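PDB 6TZ0: RNA-dependent RNA Polymerase from Bombyx mori cytoplasmic polyhedrosis virus, which transcribes and replicates the double-stranded RNA genome of the virus, adding ribonucleotides to a growing RNA strand and releasing diphosphate. Local coordinates for residues E350-A355 and R484-I489; F358-Q363 and D547-D552; G635-P638 and D643-T646. One frame throughout, in Å; residues are numbered along the deposited sequence.

Contact 1: E350-A355 and R484-I489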
loop_
_atom_site.group_PDB
_atom_site.type_symbol
_atom_site.label_atom_id
_atom_site.label_comp_id
_atom_site.label_asym_id
_atom_site.label_seq_id
_atom_site.Cartn_x
_atom_site.Cartn_y
_atom_site.Cartn_z
ATOM N N GLU A 350 14.044 -12.903 -4.790
ATOM C CA GLU A 350 15.277 -12.554 -5.484
ATOM C C GLU A 350 15.150 -12.774 -6.986
ATOM O O GLU A 350 15.868 -12.144 -7.767
ATOM C CB GLU A 350 16.447 -13.377 -4.949
ATOM C CG GLU A 350 16.792 -13.188 -3.483
ATOM C CD GLU A 350 16.061 -14.163 -2.576
ATOM O OE1 GLU A 350 15.272 -14.978 -3.089
ATOM O OE2 GLU A 350 16.295 -14.135 -1.353
ATOM N N LEU A 351 14.253 -13.666 -7.405
ATOM C CA LEU A 351 14.069 -13.934 -8.824
ATOM C C LEU A 351 13.140 -12.929 -9.486
ATOM O O LEU A 351 13.329 -12.603 -10.660
ATOM C CB LEU A 351 13.535 -15.351 -9.025
ATOM C CG LEU A 351 14.483 -16.504 -8.702
ATOM C CD1 LEU A 351 13.760 -17.826 -8.797
ATOM C CD2 LEU A 351 15.673 -16.479 -9.638
ATOM N N SER A 352 12.147 -12.428 -8.760
ATOM C CA SER A 352 11.176 -11.494 -9.308
ATOM C C SER A 352 11.485 -10.047 -8.966
ATOM O O SER A 352 10.756 -9.150 -9.407
ATOM C CB SER A 352 9.774 -11.843 -8.812
ATOM O OG SER A 352 8.824 -10.900 -9.274
ATOM N N LEU A 353 12.551 -9.801 -8.204
ATOM C CA LEU A 353 12.870 -8.451 -7.762
ATOM C C LEU A 353 13.348 -7.581 -8.915
ATOM O O LEU A 353 13.082 -6.377 -8.942
ATOM C CB LEU A 353 13.912 -8.532 -6.650
ATOM C CG LEU A 353 14.368 -7.339 -5.823
ATOM C CD1 LEU A 353 14.607 -7.826 -4.421
ATOM C CD2 LEU A 353 15.658 -6.785 -6.382
ATOM N N ASP A 354 14.037 -8.173 -9.888
ATOM C CA ASP A 354 14.564 -7.391 -10.997
ATOM C C ASP A 354 13.477 -7.043 -12.007
ATOM O O ASP A 354 13.696 -6.204 -12.882
ATOM C CB ASP A 354 15.695 -8.168 -11.669
ATOM C CG ASP A 354 16.645 -7.284 -12.447
ATOM O OD1 ASP A 354 16.493 -6.052 -12.415
ATOM O OD2 ASP A 354 17.557 -7.829 -13.099
ATOM N N ALA A 355 12.313 -7.677 -11.912
ATOM C CA ALA A 355 11.200 -7.376 -12.797
ATOM C C ALA A 355 10.070 -6.638 -12.104
ATOM O O ALA A 355 9.206 -6.083 -12.787
ATOM C CB ALA A 355 10.650 -8.664 -13.410
ATOM N N ARG A 484 -0.627 -12.453 -12.410
ATOM C CA ARG A 484 0.194 -11.258 -12.275
ATOM C C ARG A 484 1.495 -11.655 -11.592
ATOM O O ARG A 484 1.560 -12.669 -10.896
ATOM C CB ARG A 484 -0.565 -10.173 -11.487
ATOM C CG ARG A 484 -0.033 -8.735 -11.556
ATOM C CD ARG A 484 0.802 -8.376 -10.338
ATOM N NE ARG A 484 1.177 -6.965 -10.315
ATOM C CZ ARG A 484 2.256 -6.466 -10.907
ATOM N NH1 ARG A 484 3.080 -7.261 -11.574
ATOM N NH2 ARG A 484 2.513 -5.168 -10.829
ATOM N N ARG A 485 2.525 -10.831 -11.778
ATOM C CA ARG A 485 3.843 -11.070 -11.200
ATOM C C ARG A 485 3.830 -10.851 -9.683
ATOM O O ARG A 485 2.791 -10.631 -9.058
ATOM C CB ARG A 485 4.875 -10.168 -11.865
ATOM C CG ARG A 485 5.111 -10.477 -13.327
ATOM C CD ARG A 485 6.079 -9.480 -13.939
ATOM N NE ARG A 485 5.514 -8.134 -13.930
ATOM C CZ ARG A 485 6.161 -7.039 -14.311
ATOM N NH1 ARG A 485 7.409 -7.118 -14.755
ATOM N NH2 ARG A 485 5.551 -5.862 -14.258
ATOM N N GLN A 486 5.014 -10.917 -9.070
ATOM C CA GLN A 486 5.055 -11.042 -7.617
ATOM C C GLN A 486 4.893 -9.700 -6.898
ATOM O O GLN A 486 4.350 -9.681 -5.790
ATOM C CB GLN A 486 6.342 -11.749 -7.189
ATOM C CG GLN A 486 6.302 -12.267 -5.758
ATOM C CD GLN A 486 7.534 -13.037 -5.361
ATOM O OE1 GLN A 486 8.482 -13.155 -6.126
ATOM N NE2 GLN A 486 7.520 -13.580 -4.155
ATOM N N ARG A 487 5.323 -8.585 -7.506
ATOM C CA ARG A 487 4.980 -7.217 -7.076
ATOM C C ARG A 487 5.467 -6.921 -5.649
ATOM O O ARG A 487 4.706 -6.901 -4.679
ATOM C CB ARG A 487 3.470 -6.977 -7.240
ATOM C CG ARG A 487 2.963 -5.561 -6.987
ATOM C CD ARG A 487 1.471 -5.482 -7.242
ATOM N NE ARG A 487 0.904 -4.204 -6.829
ATOM C CZ ARG A 487 0.890 -3.111 -7.581
ATOM N NH1 ARG A 487 0.345 -1.994 -7.123
ATOM N NH2 ARG A 487 1.428 -3.130 -8.792
ATOM N N ALA A 488 6.787 -6.793 -5.532
ATOM C CA ALA A 488 7.406 -6.414 -4.265
ATOM C C ALA A 488 6.991 -5.008 -3.834
ATOM O O ALA A 488 7.240 -4.030 -4.543
ATOM C CB ALA A 488 8.925 -6.488 -4.391
ATOM N N ILE A 489 6.376 -4.907 -2.657
ATOM C CA ILE A 489 5.889 -3.640 -2.121
ATOM C C ILE A 489 6.811 -3.199 -0.985
ATOM O O ILE A 489 7.384 -4.030 -0.273
ATOM C CB ILE A 489 4.409 -3.760 -1.680
ATOM C CG1 ILE A 489 3.782 -2.389 -1.464
ATOM C CG2 ILE A 489 4.215 -4.634 -0.455
ATOM C CD1 ILE A 489 3.659 -1.629 -2.730
#
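In the loop between strands 474-477 and 489-491, the UTP-binding R485 brings its guanidinium to A355, near the C-terminal end of helix 349-356. R485 NH1 lies 2.9 Å from A355 O, yet the N-H points too far off the line for a hydrogen bond, and the oxygen approaches the flat group obliquely. The chain reaches there by bending at chi3 (-64°), which turns the guanidinium to lie beside the A355 carbonyl. A positive group beside a helix C-terminal carbonyl would probably be favoured electrostatically even without a formed bond. The loop and its two antiparallel strands are consistent with motif F of the polymerase fingers, whose basic residues face the nucleoside triphosphate; the side chain of R485 is about 8 Å from that of D680, a magnesium ligand. One residue on, Q486 and S352 pack alongside each other by van der Waals contact. Q486 OE1 rests 3.3 Å from S352 CB, while S352 OG, swung anti to its own backbone nitrogen (chi1 177°), meets Q486 CB at 3.4 Å. The other half of the amide looks elsewhere: Q486 NE2 donates to E478 OE1 and, weakly, to the carbonyl of T347.

Contact 2: F358-Q363 and D547-D552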
loop_
_atom_site.group_PDB
_atom_site.type_symbol
_atom_site.label_atom_id
_atom_site.label_comp_id
_atom_site.label_asym_id
_atom_site.label_seq_id
_atom_site.Cartn_x
_atom_site.Cartn_y
_atom_site.Cartn_z
ATOM N N PHE A 358 12.757 -2.916 -10.297
ATOM C CA PHE A 358 13.957 -2.301 -10.857
ATOM C C PHE A 358 13.556 -1.143 -11.768
ATOM O O PHE A 358 12.670 -1.308 -12.610
ATOM C CB PHE A 358 14.775 -3.322 -11.645
ATOM C CG PHE A 358 16.181 -2.876 -11.950
ATOM C CD1 PHE A 358 17.195 -3.076 -11.031
ATOM C CD2 PHE A 358 16.481 -2.226 -13.130
ATOM C CE1 PHE A 358 18.485 -2.665 -11.300
ATOM C CE2 PHE A 358 17.763 -1.796 -13.393
ATOM C CZ PHE A 358 18.766 -2.024 -12.481
ATOM N N PRO A 359 14.192 0.022 -11.645
ATOM C CA PRO A 359 13.749 1.193 -12.410
ATOM C C PRO A 359 14.140 1.111 -13.876
ATOM O O PRO A 359 15.068 0.399 -14.258
ATOM C CB PRO A 359 14.472 2.350 -11.720
ATOM C CG PRO A 359 15.682 1.736 -11.166
ATOM C CD PRO A 359 15.307 0.353 -10.745
ATOM N N ARG A 360 13.429 1.873 -14.700
ATOM C CA ARG A 360 13.686 1.865 -16.131
ATOM C C ARG A 360 13.351 3.211 -16.755
ATOM O O ARG A 360 12.635 4.025 -16.171
ATOM C CB ARG A 360 12.905 0.755 -16.821
ATOM C CG ARG A 360 11.411 0.865 -16.717
ATOM C CD ARG A 360 10.818 -0.301 -17.463
ATOM N NE ARG A 360 9.367 -0.280 -17.509
ATOM C CZ ARG A 360 8.651 -1.138 -18.221
ATOM N NH1 ARG A 360 9.266 -2.063 -18.943
ATOM N NH2 ARG A 360 7.330 -1.069 -18.226
ATOM N N ILE A 361 13.990 3.465 -17.893
ATOM C CA ILE A 361 13.856 4.707 -18.638
ATOM C C ILE A 361 13.254 4.455 -20.008
ATOM O O ILE A 361 13.778 3.662 -20.782
ATOM C CB ILE A 361 15.238 5.347 -18.855
ATOM C CG1 ILE A 361 15.636 6.188 -17.647
ATOM C CG2 ILE A 361 15.251 6.182 -20.124
ATOM C CD1 ILE A 361 17.111 6.126 -17.337
ATOM N N GLU A 362 12.174 5.158 -20.323
ATOM C CA GLU A 362 11.504 4.972 -21.602
ATOM C C GLU A 362 11.276 6.253 -22.390
ATOM O O GLU A 362 10.983 7.295 -21.809
ATOM C CB GLU A 362 10.152 4.284 -21.387
ATOM C CG GLU A 362 10.203 3.048 -20.506
ATOM C CD GLU A 362 10.794 1.850 -21.224
ATOM O OE1 GLU A 362 10.228 1.437 -22.257
ATOM O OE2 GLU A 362 11.826 1.324 -20.757
ATOM N N GLN A 363 11.476 6.159 -23.707
ATOM C CA GLN A 363 11.221 7.231 -24.688
ATOM C C GLN A 363 12.128 8.468 -24.732
ATOM O O GLN A 363 12.623 8.845 -25.788
ATOM C CB GLN A 363 9.735 7.645 -24.741
ATOM C CG GLN A 363 8.735 6.503 -24.623
ATOM C CD GLN A 363 8.375 5.905 -25.962
ATOM O OE1 GLN A 363 8.899 6.310 -26.996
ATOM N NE2 GLN A 363 7.478 4.931 -25.950
ATOM N N ASP A 547 -3.085 1.997 -21.449
ATOM C CA ASP A 547 -2.395 1.258 -20.399
ATOM C C ASP A 547 -0.930 1.664 -20.386
ATOM O O ASP A 547 -0.252 1.585 -21.415
ATOM C CB ASP A 547 -2.528 -0.249 -20.622
ATOM C CG ASP A 547 -2.138 -1.063 -19.403
ATOM O OD1 ASP A 547 -1.798 -0.476 -18.355
ATOM O OD2 ASP A 547 -2.170 -2.305 -19.497
ATOM N N VAL A 548 -0.445 2.078 -19.220
ATOM C CA VAL A 548 0.956 2.425 -19.025
ATOM C C VAL A 548 1.645 1.233 -18.382
ATOM O O VAL A 548 1.345 0.876 -17.238
ATOM C CB VAL A 548 1.110 3.681 -18.156
ATOM C CG1 VAL A 548 2.578 3.993 -17.953
ATOM C CG2 VAL A 548 0.377 4.852 -18.777
ATOM N N ALA A 549 2.571 0.621 -19.109
ATOM C CA ALA A 549 3.237 -0.588 -18.641
ATOM C C ALA A 549 4.290 -0.223 -17.604
ATOM O O ALA A 549 5.294 0.412 -17.932
ATOM C CB ALA A 549 3.866 -1.330 -19.815
ATOM N N GLY A 550 4.067 -0.630 -16.355
ATOM C CA GLY A 550 5.070 -0.495 -15.317
ATOM C C GLY A 550 5.322 0.932 -14.884
ATOM O O GLY A 550 6.383 1.490 -15.171
ATOM N N MET A 551 4.354 1.537 -14.199
ATOM C CA MET A 551 4.431 2.972 -13.961
ATOM C C MET A 551 5.349 3.316 -12.793
ATOM O O MET A 551 6.064 4.320 -12.854
ATOM C CB MET A 551 3.033 3.543 -13.733
ATOM C CG MET A 551 2.996 5.057 -13.745
ATOM S SD MET A 551 1.353 5.775 -13.688
ATOM C CE MET A 551 1.764 7.516 -13.724
ATOM N N ASP A 552 5.355 2.500 -11.732
ATOM C CA ASP A 552 6.185 2.800 -10.567
ATOM C C ASP A 552 7.671 2.698 -10.872
ATOM O O ASP A 552 8.474 3.419 -10.271
ATOM C CB ASP A 552 5.846 1.873 -9.404
ATOM C CG ASP A 552 4.570 2.256 -8.713
ATOM O OD1 ASP A 552 4.230 3.455 -8.736
ATOM O OD2 ASP A 552 3.913 1.372 -8.129
#
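With CG lodged between its backbone nitrogen and carbonyl carbon (chi1 62°) and the chain fully extended from there to NE, the side chain of R360 delivers its guanidinium to the carbonyl of A549. The backbones stay well apart, R360 CA to G550 CA, the closest such pair, being 9.0 Å, and the extended arginine bridges most of that gap. NH2 does the touching: R360 NH2 donates to A549 O at a modelled distance of 2.5 Å, a value too short to be taken literally at this resolution. The bond is bent, with an N-H...O angle of 130°. Relative to the arginine, the oxygen lies at the edge of the guanidinium, close to its plane; relative to the peptide, the donor stands well above the carbonyl plane, 65° out of it, and so does not use a lone pair. R360 NH2 also passes A549 CB at 3.8 Å and G550 CA at 3.7 Å, the latter obliquely to the guanidinium plane. The segment it reaches is motif A of the polymerase palm, recognisable from two aspartates separated by four residues. D547, on a central strand of the palm sheet, binds magnesium, and V548 belongs to a second magnesium site; G550, just before the short helix 551-554, and D552 within it bind UTP. G550 takes a positive phi, a backbone shape that favours glycine, and its carbonyl accepts a bond from S554 OG. A second link, backbone hydrogen bonding between R360 and A553, reaches helix 551-554. On the flank of the loop, P359 and I361 pack against A496 and I457 of the neighbouring chain of Viral structural protein 4. D552 OD1 is held, though weakly, by H648 NE2 from helix 644-665.

Contact 3: G635-P638 and D643-T646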
loop_
_atom_site.group_PDB
_atom_site.type_symbol
_atom_site.label_atom_id
_atom_site.label_comp_id
_atom_site.label_asym_id
_atom_site.label_seq_id
_atom_site.Cartn_x
_atom_site.Cartn_y
_atom_site.Cartn_z
ATOM N N GLY A 635 15.244 5.503 -8.355
ATOM C CA GLY A 635 14.426 6.077 -9.404
ATOM C C GLY A 635 13.194 5.255 -9.705
ATOM O O GLY A 635 12.696 5.244 -10.833
ATOM N N THR A 636 12.720 4.534 -8.705
ATOM C CA THR A 636 11.462 3.818 -8.755
ATOM C C THR A 636 10.467 4.704 -8.003
ATOM O O THR A 636 10.763 5.861 -7.703
ATOM C CB THR A 636 11.676 2.414 -8.169
ATOM O OG1 THR A 636 12.921 1.913 -8.656
ATOM C CG2 THR A 636 10.625 1.410 -8.638
ATOM N N TYR A 637 9.272 4.201 -7.720
ATOM C CA TYR A 637 8.409 4.873 -6.779
ATOM C C TYR A 637 8.037 3.872 -5.694
ATOM O O TYR A 637 7.648 2.742 -6.021
ATOM C CB TYR A 637 7.156 5.420 -7.462
ATOM C CG TYR A 637 6.485 6.479 -6.638
ATOM C CD1 TYR A 637 6.993 7.769 -6.607
ATOM C CD2 TYR A 637 5.379 6.189 -5.858
ATOM C CE1 TYR A 637 6.406 8.742 -5.844
ATOM C CE2 TYR A 637 4.785 7.159 -5.089
ATOM C CZ TYR A 637 5.302 8.430 -5.086
ATOM O OH TYR A 637 4.711 9.400 -4.320
ATOM N N PRO A 638 8.145 4.237 -4.410
ATOM C CA PRO A 638 8.185 3.208 -3.351
ATOM C C PRO A 638 6.882 2.455 -3.149
ATOM O O PRO A 638 6.918 1.268 -2.801
ATOM C CB PRO A 638 8.566 4.017 -2.103
ATOM C CG PRO A 638 9.219 5.247 -2.627
ATOM C CD PRO A 638 8.503 5.568 -3.893
ATOM N N ASP A 643 1.580 9.008 -0.187
ATOM C CA ASP A 643 1.066 9.673 -1.381
ATOM C C ASP A 643 1.245 8.846 -2.646
ATOM O O ASP A 643 1.500 9.408 -3.709
ATOM C CB ASP A 643 1.722 11.042 -1.543
ATOM C CG ASP A 643 3.239 10.979 -1.590
ATOM O OD1 ASP A 643 3.824 9.892 -1.415
ATOM O OD2 ASP A 643 3.856 12.039 -1.805
ATOM N N THR A 644 1.122 7.521 -2.583
ATOM C CA THR A 644 1.466 6.730 -3.759
ATOM C C THR A 644 0.373 6.748 -4.824
ATOM O O THR A 644 0.674 6.909 -6.008
ATOM C CB THR A 644 1.836 5.299 -3.353
ATOM O OG1 THR A 644 2.056 4.513 -4.530
ATOM C CG2 THR A 644 0.794 4.646 -2.430
ATOM N N SER A 645 -0.892 6.609 -4.441
ATOM C CA SER A 645 -1.950 6.612 -5.439
ATOM C C SER A 645 -2.278 8.023 -5.896
ATOM O O SER A 645 -2.561 8.242 -7.086
ATOM C CB SER A 645 -3.191 5.924 -4.872
ATOM O OG SER A 645 -4.269 5.960 -5.785
ATOM N N THR A 646 -2.209 8.986 -4.972
ATOM C CA THR A 646 -2.514 10.370 -5.299
ATOM C C THR A 646 -1.503 10.965 -6.257
ATOM O O THR A 646 -1.883 11.794 -7.082
ATOM C CB THR A 646 -2.572 11.232 -4.040
ATOM O OG1 THR A 646 -1.283 11.269 -3.427
ATOM C CG2 THR A 646 -3.568 10.669 -3.057
#
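The hydroxyl of Y637 reaches D643 at the start of helix 644-665 and finds two acceptors on that one residue. Y637 OH lies 3.1 Å from the carboxylate oxygen D643 OD1 and 3.3 Å from the backbone D643 O; both bonds are weak, and a single proton has to serve them. The tyrosine gets there with CG anti to its backbone nitrogen (chi1 -161°), which sends the ring across to the helix start. The two side chains cross at about a right angle, with ring and carboxylate planes 43° apart. D643 O has a further suitor, T646 OG1, which donates weakly from 3.4 Å. D643 OD1 also forms a long, weak ion pair with R641 NE, so both oxygens used by the tyrosine are shared, each with partners that hold it loosely. Although D643 occupies the N-cap position, its carboxylate makes no capping bond and is turned instead to the tyrosine. Next to the hydroxyl-bearing carbon, the ring edge is packed against T644: Y637 CE2 meets T644 CA at 3.6 Å and T644 OG1 at 3.8 Å, and T644 CB also lies near the ring plane. P638 CD sits over the rim of one face; H647 stacks on the ring, and H648 meets it edge-to-face. Several other polar atoms have partners too: T636 OG1 donates to the carbonyl of V357, P638 O accepts from S490 OG and S645 O from T649 OG1. A loop leading into a long helix, with the sequence S-G-x-x-x-T running from S639 to T644, is consistent with motif B of viral RNA polymerases, set here beside the UTP-binding D552.

Past the N-terminal region the chain forms helix 349-356 and loop 358-363, and both meet partners far along the sequence. Contact 1 closes when the chain returns as loop 484-489 after a passage of 128 residues; contact 2 closes farther on, at motif A. Because the segments alternate, these two closures cross, tying this region both to the fingers loop and to the palm. Contact 3 follows in series and spans just four intervening residues, where a loop turns into helix 644-665. It nonetheless abuts contact 2: P359 packs on G635 and T636, and D552 O lies against T636 and Y637. Contacts 1 and 2 hold UTP-binding residues, and contact 3 adjoins one, D552.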